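Local coordinates for protein MIF (Toxoplasma gondii, PDB 4DH4) that belongs to the macrophage migration inhibitory factor family of small alpha/beta proteins and assembles as a trimer of identical subunits, at residues 5-10 and 56-61. Sequence-based numbering, arbitrary orientation.
With SO4 (sulfate ion), chain B; SO4 (sulfate ion), chain C.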
loop_
_atom_site.group_PDB
_atom_site.type_symbol
_atom_site.label_atom_id
_atom_site.label_comp_id
_atom_site.label_asym_id
_atom_site.label_seq_id
_atom_site.Cartn_x
_atom_site.Cartn_y
_atom_site.Cartn_z
ATOM N N ILE A 5 5.497 -0.487 -7.152
ATOM C CA ILE A 5 4.723 -0.245 -8.374
ATOM C C ILE A 5 3.517 -1.190 -8.422
ATOM O O ILE A 5 3.673 -2.411 -8.338
ATOM C CB ILE A 5 5.617 -0.488 -9.624
ATOM C CG1 ILE A 5 6.831 0.451 -9.610
ATOM C CG2 ILE A 5 4.804 -0.371 -10.933
ATOM C CD1 ILE A 5 7.945 0.051 -10.569
ATOM N N PHE A 6 2.323 -0.613 -8.549
ATOM C CA PHE A 6 1.081 -1.369 -8.630
ATOM C C PHE A 6 0.483 -1.165 -10.016
ATOM O O PHE A 6 0.243 -0.031 -10.433
ATOM C CB PHE A 6 0.072 -0.883 -7.591
ATOM C CG PHE A 6 0.492 -1.108 -6.167
ATOM C CD1 PHE A 6 1.271 -0.166 -5.498
ATOM C CD2 PHE A 6 0.084 -2.253 -5.483
ATOM C CE1 PHE A 6 1.652 -0.369 -4.175
ATOM C CE2 PHE A 6 0.457 -2.471 -4.155
ATOM C CZ PHE A 6 1.244 -1.529 -3.500
ATOM N N CYS A 7 0.231 -2.265 -10.719
ATOM C CA CYS A 7 -0.216 -2.184 -12.109
ATOM C C CYS A 7 -0.951 -3.472 -12.498
ATOM O O CYS A 7 -0.575 -4.547 -12.042
ATOM C CB CYS A 7 1.003 -1.952 -13.005
ATOM S SG CYS A 7 0.650 -1.738 -14.746
ATOM N N PRO A 8 -2.030 -3.361 -13.299
ATOM C CA PRO A 8 -2.744 -4.574 -13.729
ATOM C C PRO A 8 -1.996 -5.425 -14.768
ATOM O O PRO A 8 -2.359 -6.590 -14.975
ATOM C CB PRO A 8 -4.063 -4.041 -14.305
ATOM C CG PRO A 8 -3.838 -2.614 -14.601
ATOM C CD PRO A 8 -2.678 -2.124 -13.780
ATOM N N VAL A 9 -0.961 -4.861 -15.392
ATOM C CA VAL A 9 -0.214 -5.555 -16.458
ATOM C C VAL A 9 0.426 -6.854 -15.953
ATOM O O VAL A 9 1.107 -6.872 -14.923
ATOM C CB VAL A 9 0.843 -4.628 -17.130
ATOM C CG1 VAL A 9 1.788 -5.419 -18.034
ATOM C CG2 VAL A 9 0.164 -3.510 -17.925
ATOM N N ALA A 10 0.185 -7.946 -16.679
ATOM C CA ALA A 10 0.753 -9.241 -16.336
ATOM C C ALA A 10 2.204 -9.317 -16.810
ATOM O O ALA A 10 2.518 -9.982 -17.804
ATOM C CB ALA A 10 -0.087 -10.373 -16.939
ATOM N N PRO A 56 -4.866 0.725 -19.649
ATOM C CA PRO A 56 -3.766 0.509 -18.707
ATOM C C PRO A 56 -3.311 1.792 -18.018
ATOM O O PRO A 56 -3.223 2.861 -18.640
ATOM C CB PRO A 56 -2.659 -0.069 -19.588
ATOM C CG PRO A 56 -3.407 -0.785 -20.669
ATOM C CD PRO A 56 -4.577 0.115 -20.963
ATOM N N CYS A 57 -3.064 1.658 -16.722
ATOM C CA CYS A 57 -2.635 2.745 -15.858
ATOM C C CYS A 57 -1.804 2.108 -14.752
ATOM O O CYS A 57 -1.728 0.880 -14.655
ATOM C CB CYS A 57 -3.852 3.486 -15.279
ATOM S SG CYS A 57 -4.891 2.523 -14.142
ATOM N N ALA A 58 -1.163 2.930 -13.931
ATOM C CA ALA A 58 -0.379 2.416 -12.820
ATOM C C ALA A 58 -0.318 3.441 -11.709
ATOM O O ALA A 58 -0.529 4.637 -11.933
ATOM C CB ALA A 58 1.034 2.051 -13.279
ATOM N N PHE A 59 -0.052 2.967 -10.501
ATOM C CA PHE A 59 0.350 3.888 -9.459
ATOM C C PHE A 59 1.544 3.356 -8.705
ATOM O O PHE A 59 1.704 2.140 -8.513
ATOM C CB PHE A 59 -0.808 4.299 -8.554
ATOM C CG PHE A 59 -1.108 3.327 -7.483
ATOM C CD1 PHE A 59 -1.856 2.195 -7.751
ATOM C CD2 PHE A 59 -0.636 3.534 -6.198
ATOM C CE1 PHE A 59 -2.120 1.286 -6.743
ATOM C CE2 PHE A 59 -0.900 2.637 -5.189
ATOM C CZ PHE A 59 -1.651 1.511 -5.457
ATOM N N ILE A 60 2.427 4.260 -8.316
ATOM C CA ILE A 60 3.606 3.834 -7.593
ATOM C C ILE A 60 3.761 4.666 -6.326
ATOM O O ILE A 60 3.502 5.874 -6.317
ATOM C CB ILE A 60 4.901 3.771 -8.494
ATOM C CG1 ILE A 60 5.783 5.007 -8.351
ATOM C CG2 ILE A 60 4.573 3.484 -9.969
ATOM C CD1 ILE A 60 6.799 4.886 -7.257
ATOM N N ARG A 61 4.159 3.993 -5.257
ATOM C CA ARG A 61 4.338 4.625 -3.953
ATOM C C ARG A 61 5.814 4.689 -3.639
ATOM O O ARG A 61 6.484 3.650 -3.608
ATOM C CB ARG A 61 3.624 3.826 -2.852
ATOM C CG ARG A 61 2.122 3.652 -3.031
ATOM C CD ARG A 61 1.489 3.157 -1.728
ATOM N NE ARG A 61 1.538 4.193 -0.695
ATOM C CZ ARG A 61 2.232 4.104 0.436
ATOM N NH1 ARG A 61 2.932 3.004 0.718
ATOM N NH2 ARG A 61 2.213 5.113 1.295
HETATM S S SO4 B . -0.192 7.547 -0.565
HETATM O O1 SO4 B . -0.542 8.401 -1.700
HETATM O O2 SO4 B . -0.278 6.162 -1.003
HETATM O O3 SO4 B . 1.153 7.890 -0.146
HETATM O O4 SO4 B . -1.163 7.801 0.501
HETATM S S SO4 C . 4.963 4.110 3.973
HETATM O O1 SO4 C . 6.373 3.856 4.276
HETATM O O2 SO4 C . 4.460 2.980 3.207
HETATM O O3 SO4 C . 4.257 4.256 5.231
HETATM O O4 SO4 C . 4.891 5.335 3.175
#
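Phe6 and Phe59 face each other as a hydrogen-bonded antiparallel pair, and their rings lie almost parallel (5° between planes) but slid well apart. The centroids are 4.7 Å from each other; the CE1–CZ–CE2 end of Phe59 lies against the CG–CD1 side of Phe6, whose CD1 sits over one face of the Phe59 ring, 3.4 Å from CZ of Phe59. Phe59 CG sits between backbone N and carbonyl carbon (chi1 82°), which leans its ring toward Phe6. Two large flat apolar rings suit this buried face because they can layer against each other. Beneath them the main chains are doubly joined, Phe6 N to Phe59 O at 2.8 Å and Phe59 N to Phe6 O at 3.0 Å. These strands, 2-7 and 58-65, are the central pair of the four-stranded mixed sheet, the beta-alpha-beta framework of the MIF fold, with 39-44 and 95-102 flanking them. On the other face Ile5 and Ile60 run side by side, Ile5 CG1 3.8 Å from Ile60 CG2; branched aliphatic chains fill this non-hydrogen-bonded site, where the backbones come close. Farther along, Ala58, with only a methyl group, lets Cys7 CB come within 4.0 Å of Ala58 CB. Cys7 SG accepts a long bond from Val9 N as the chain turns through Pro8, which has no N-H to give to a strand partner and packs its CD 3.3 Å from Cys57 O. At the far end, the bent Arg61 side chain sets its guanidinium between two sulfate ions, both at its edge near the plane: NE reaches O2 of the chain B sulfate at 2.7 Å, and NH1 meets O2 of the chain C sulfate almost straight on (176°). Arg61 of each neighbouring subunit lies close by, and the sulfates probably offset the gathered positive charge.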